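Local coordinates for hypothetical protein (PDB 2O5H) that is of unknown function but belongs to the DUF596 family and forms a dimer of two alpha-beta subunits joined by a disulfide, at residues Ala54-Phe59 and Glu90-Tyr95; Cys36-Ile41 and Phe108-Trp113. One frame throughout, in Å; residues are numbered along the deposited sequence.

Interaction 1: Ala54-Phe59 and Glu90-Tyr95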
# COMPACT_ATOMS: atom_id res chain seq x y z
N ALA A 54 12.82 -6.14 7.09
CA ALA A 54 11.56 -6.85 6.86
C ALA A 54 11.05 -6.60 5.44
O ALA A 54 10.67 -7.56 4.69
CB ALA A 54 10.54 -6.40 7.86
N PHE A 55 11.04 -5.33 5.04
CA PHE A 55 10.65 -5.01 3.70
C PHE A 55 11.43 -5.83 2.66
O PHE A 55 10.83 -6.41 1.76
CB PHE A 55 10.74 -3.51 3.42
CG PHE A 55 10.50 -3.16 1.96
CD1 PHE A 55 9.21 -2.86 1.51
CD2 PHE A 55 11.58 -3.13 1.05
CE1 PHE A 55 8.99 -2.52 0.17
CE2 PHE A 55 11.36 -2.81 -0.29
CZ PHE A 55 10.07 -2.51 -0.73
N PHE A 56 12.75 -5.85 2.76
CA PHE A 56 13.57 -6.55 1.77
C PHE A 56 13.41 -8.05 1.80
O PHE A 56 13.55 -8.70 0.76
CB PHE A 56 15.06 -6.12 1.87
CG PHE A 56 15.31 -4.78 1.25
CD1 PHE A 56 15.07 -4.59 -0.13
CD2 PHE A 56 15.69 -3.69 2.02
CE1 PHE A 56 15.26 -3.34 -0.71
CE2 PHE A 56 15.90 -2.39 1.40
CZ PHE A 56 15.69 -2.25 0.05
N ILE A 57 13.10 -8.63 2.96
CA ILE A 57 12.87 -10.09 3.00
C ILE A 57 11.57 -10.40 2.22
O ILE A 57 11.50 -11.36 1.45
CB ILE A 57 12.74 -10.64 4.43
CG1 ILE A 57 14.08 -10.51 5.17
CG2 ILE A 57 12.27 -12.15 4.44
CD1 ILE A 57 13.92 -10.54 6.67
N LEU A 58 10.55 -9.57 2.42
CA LEU A 58 9.26 -9.81 1.81
C LEU A 58 9.39 -9.59 0.29
O LEU A 58 8.95 -10.41 -0.50
CB LEU A 58 8.20 -8.88 2.41
CG LEU A 58 6.77 -8.86 1.79
CD1 LEU A 58 6.09 -10.27 1.85
CD2 LEU A 58 5.94 -7.82 2.54
N PHE A 59 9.95 -8.45 -0.06
CA PHE A 59 10.26 -8.05 -1.44
C PHE A 59 10.99 -9.18 -2.16
O PHE A 59 10.56 -9.61 -3.24
CB PHE A 59 11.11 -6.79 -1.29
CG PHE A 59 11.68 -6.20 -2.54
CD1 PHE A 59 10.93 -5.33 -3.32
CD2 PHE A 59 13.04 -6.40 -2.85
CE1 PHE A 59 11.51 -4.71 -4.46
CE2 PHE A 59 13.63 -5.79 -3.96
CZ PHE A 59 12.87 -4.94 -4.76
N GLU A 90 20.89 0.82 -2.57
CA GLU A 90 21.82 1.87 -2.93
C GLU A 90 21.22 3.26 -2.86
O GLU A 90 21.97 4.22 -2.67
CB GLU A 90 22.46 1.61 -4.32
CG GLU A 90 23.48 0.48 -4.22
CD GLU A 90 24.48 0.44 -5.35
OE1 GLU A 90 24.60 1.43 -6.11
OE2 GLU A 90 25.18 -0.59 -5.49
N VAL A 91 19.90 3.37 -2.97
CA VAL A 91 19.21 4.67 -3.04
C VAL A 91 18.16 4.79 -1.92
O VAL A 91 17.40 5.75 -1.85
CB VAL A 91 18.52 4.86 -4.45
CG1 VAL A 91 19.56 5.06 -5.54
CG2 VAL A 91 17.63 3.66 -4.80
N TRP A 92 18.14 3.81 -1.02
CA TRP A 92 17.15 3.76 0.05
C TRP A 92 17.31 5.01 0.93
O TRP A 92 18.42 5.37 1.34
CB TRP A 92 17.36 2.50 0.89
CG TRP A 92 16.22 2.18 1.79
CD1 TRP A 92 16.14 2.41 3.14
CD2 TRP A 92 15.00 1.56 1.40
NE1 TRP A 92 14.91 1.94 3.61
CE2 TRP A 92 14.21 1.40 2.56
CE3 TRP A 92 14.49 1.11 0.16
CZ2 TRP A 92 12.91 0.85 2.52
CZ3 TRP A 92 13.20 0.51 0.13
CH2 TRP A 92 12.44 0.38 1.30
N PRO A 93 16.18 5.69 1.24
CA PRO A 93 16.26 6.86 2.14
C PRO A 93 16.97 6.58 3.46
O PRO A 93 16.85 5.47 4.02
CB PRO A 93 14.78 7.15 2.43
CG PRO A 93 14.09 6.74 1.11
CD PRO A 93 14.78 5.41 0.86
N GLU A 94 17.60 7.63 3.99
CA GLU A 94 18.29 7.57 5.26
C GLU A 94 17.37 7.56 6.48
O GLU A 94 17.78 7.12 7.53
CB GLU A 94 19.28 8.72 5.37
CG GLU A 94 20.50 8.58 4.43
CD GLU A 94 21.54 9.68 4.66
OE1 GLU A 94 21.14 10.84 4.82
OE2 GLU A 94 22.74 9.39 4.73
N TYR A 95 16.14 8.03 6.32
CA TYR A 95 15.19 8.19 7.44
C TYR A 95 13.85 7.81 6.88
O TYR A 95 13.62 7.93 5.68
CB TYR A 95 15.14 9.65 7.95
CG TYR A 95 16.46 10.13 8.51
CD1 TYR A 95 16.82 9.87 9.85
CD2 TYR A 95 17.37 10.80 7.70
CE1 TYR A 95 18.01 10.26 10.33
CE2 TYR A 95 18.58 11.21 8.19
CZ TYR A 95 18.89 10.93 9.51
OH TYR A 95 20.08 11.33 10.01
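Phe55 and Phe56, consecutive residues of a helix, meet the indole of Trp92 in a cluster of three aromatic rings. The Phe56 ring turns its edge to the face of the six-membered ring of Trp92, with centroids 4.9 Å apart and planes inclined at 56°, so the edge-to-face pair is well tilted from a perpendicular T. Its leading atom is CZ, and the distance from Phe56 CZ to Trp92 CE3 is 3.6 Å. Phe55 meets the outer corner of the same indole. Trp92 CH2 lies over one face of the Phe55 ring, toward its rim, and comes within 3.6 Å of Phe55 CD2; the planes are inclined at 40°. With CG anti to the backbone N (chi1 -166°), the indole of Trp92 extends from the loop toward the helix and bridges a backbone separation of 11.0 Å between Phe56 CA and Trp92 CA. Only side chains therefore make the contact.

The packing is close on this phenylalanine side, where both Phe55 and Phe56 are buried. On the opposite face of the indole from Phe56 lies Pro93 CD, 3.6 Å above the ring plane, and beyond it the chain turns to solvent: Glu94 and Tyr95 are exposed, as are Glu90 and Val91 before the tryptophan. At the polar edge of the indole, Trp92 NE1 makes a weak hydrogen bond to Thr52 OG1, one turn before Phe56 on the same helix.

The cluster joins helix 48-64 to the loop that leaves helix 81-91. Phe56 also packs on Phe88 and Arg89 of helix 81-91, Phe55 reaches Leu37 and Trp38 of helix 34-41, and Trp92 also touches Trp38.

Interaction 2: Cys36-Ile41 and Phe108-Trp113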
# COMPACT_ATOMS: atom_id res chain seq x y z
N CYS A 36 2.79 -0.17 -0.50
CA CYS A 36 1.91 -0.92 0.42
C CYS A 36 2.59 -2.16 0.98
O CYS A 36 2.16 -2.68 2.01
CB CYS A 36 0.54 -1.25 -0.24
SG CYS A 36 -0.40 0.23 -0.64
N LEU A 37 3.65 -2.63 0.33
CA LEU A 37 4.48 -3.64 0.96
C LEU A 37 5.14 -3.08 2.20
O LEU A 37 5.35 -3.82 3.17
CB LEU A 37 5.56 -4.16 0.00
CG LEU A 37 5.24 -5.41 -0.81
CD1 LEU A 37 3.93 -5.34 -1.58
CD2 LEU A 37 6.46 -5.80 -1.71
N TRP A 38 5.60 -1.83 2.10
CA TRP A 38 6.15 -1.10 3.26
C TRP A 38 5.10 -0.99 4.36
O TRP A 38 5.36 -1.32 5.52
CB TRP A 38 6.65 0.30 2.85
CG TRP A 38 7.13 1.09 4.04
CD1 TRP A 38 6.44 2.10 4.72
CD2 TRP A 38 8.37 0.91 4.72
NE1 TRP A 38 7.22 2.55 5.77
CE2 TRP A 38 8.39 1.82 5.81
CE3 TRP A 38 9.47 0.06 4.52
CZ2 TRP A 38 9.48 1.90 6.70
CZ3 TRP A 38 10.56 0.17 5.38
CH2 TRP A 38 10.54 1.06 6.47
N SER A 39 3.88 -0.55 4.01
CA SER A 39 2.79 -0.47 4.99
C SER A 39 2.48 -1.85 5.66
O SER A 39 2.20 -1.91 6.86
CB SER A 39 1.55 0.11 4.33
OG SER A 39 1.84 1.43 3.90
N THR A 40 2.57 -2.92 4.88
CA THR A 40 2.36 -4.29 5.37
C THR A 40 3.33 -4.68 6.50
O THR A 40 2.94 -5.39 7.46
CB THR A 40 2.50 -5.31 4.18
OG1 THR A 40 1.51 -5.03 3.17
CG2 THR A 40 2.32 -6.75 4.65
N ILE A 41 4.58 -4.21 6.41
CA ILE A 41 5.59 -4.57 7.42
C ILE A 41 5.68 -3.53 8.56
O ILE A 41 6.35 -3.76 9.57
CB ILE A 41 7.00 -4.94 6.79
CG1 ILE A 41 7.62 -3.81 5.93
CG2 ILE A 41 6.92 -6.22 5.98
CD1 ILE A 41 8.15 -2.65 6.77
N PHE A 108 7.82 14.23 3.56
CA PHE A 108 8.14 13.15 2.63
C PHE A 108 8.55 11.91 3.42
O PHE A 108 9.33 12.00 4.39
CB PHE A 108 9.24 13.61 1.68
CG PHE A 108 9.33 12.80 0.42
CD1 PHE A 108 8.50 13.10 -0.68
CD2 PHE A 108 10.26 11.81 0.29
CE1 PHE A 108 8.58 12.38 -1.86
CE2 PHE A 108 10.36 11.07 -0.89
CZ PHE A 108 9.51 11.37 -1.97
N ASP A 109 8.00 10.77 3.05
CA ASP A 109 8.27 9.55 3.76
C ASP A 109 8.57 8.39 2.83
O ASP A 109 8.47 8.53 1.63
CB ASP A 109 7.15 9.25 4.77
CG ASP A 109 5.80 8.97 4.12
OD1 ASP A 109 5.73 8.61 2.93
OD2 ASP A 109 4.80 9.12 4.85
N ILE A 110 8.92 7.24 3.40
CA ILE A 110 9.31 6.08 2.60
C ILE A 110 8.17 5.57 1.69
O ILE A 110 8.43 5.10 0.59
CB ILE A 110 9.83 4.94 3.50
CG1 ILE A 110 10.30 3.75 2.67
CG2 ILE A 110 8.81 4.57 4.55
CD1 ILE A 110 11.59 4.06 2.01
N GLY A 111 6.94 5.61 2.19
CA GLY A 111 5.76 5.32 1.35
C GLY A 111 5.72 6.18 0.08
O GLY A 111 5.50 5.67 -1.03
N MSE A 112 5.91 7.49 0.25
CA MSE A 112 5.89 8.41 -0.90
C MSE A 112 7.03 8.14 -1.86
O MSE A 112 6.83 8.16 -3.08
CB MSE A 112 5.97 9.84 -0.41
CG MSE A 112 4.72 10.24 0.32
SE MSE A 112 4.82 12.05 1.07
CE MSE A 112 3.54 11.81 2.52
N TRP A 113 8.23 7.91 -1.32
CA TRP A 113 9.41 7.54 -2.13
C TRP A 113 9.14 6.29 -3.00
O TRP A 113 9.45 6.24 -4.22
CB TRP A 113 10.62 7.35 -1.19
CG TRP A 113 11.93 7.08 -1.89
CD1 TRP A 113 12.81 8.00 -2.36
CD2 TRP A 113 12.49 5.79 -2.20
NE1 TRP A 113 13.88 7.36 -2.96
CE2 TRP A 113 13.70 6.01 -2.88
CE3 TRP A 113 12.08 4.47 -1.95
CZ2 TRP A 113 14.54 4.95 -3.28
CZ3 TRP A 113 12.87 3.42 -2.40
CH2 TRP A 113 14.11 3.67 -3.05
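Trp38 holds its indole trans to the main-chain nitrogen (chi1 176°), which carries it from helix 34-41 across to Ile110; in the conformer described, Ile110 CG1 is likewise trans to its own N (chi1 -177°), while CG2 lies between that N and the carbonyl carbon. The contact is helix-helix packing of helix 34-41 against the N-capped start of helix 110-116. The Ile110 side chain lies across one face of the indole, the two side chains crossing at about a right angle. CG1 sits over the centre of the ring system, with Ile110 CG1 4.0 Å from Trp38 CD2. CG2 is modelled over the pyrrole ring, but too close for a CH-pi reading to be more than doubtful. From the opposite face the indole is backed by Ile41 CD1, 3.8 Å above the plane, so aliphatic groups sandwich it. The backbones come nearest at Gly111, whose CA lies 6.7 Å from Trp38 CA.

Each segment has its own polar arrangement. Cys36 O accepts from both Thr40 N and Thr40 OG1, which approach from opposite faces of the carbonyl plane, the hydroxyl at 2.7 Å. Cys36 itself forms the interchain disulfide with Cys36 of the second subunit, placing this helix at the dimer interface. At the N-cap of helix 110-116, Asp109 OD1 accepts from the N of Met112, present as selenomethionine, at 2.9 Å and a fairly straight N-H...O angle of 161°.

From the N terminus, the chain first passes through helix 34-41 and then helix 48-64, which supply the earlier halves of interactions 2 and 1. It continues through strands 68-72 and 75-76 and along helix 81-91, and the loop after that helix returns to 54-59 to close interaction 1. Interaction 2 closes later, when 108-113 enters helix 110-116, so interaction 1 is nested inside its longer loop. Their centres are 10 Å apart and they touch: Trp92 and Pro93 pack on Ile110, and Pro93 also meets Trp113. Together they tie two helices of the N-terminal half to helices 81-91 and 110-116 of the DUF596 region.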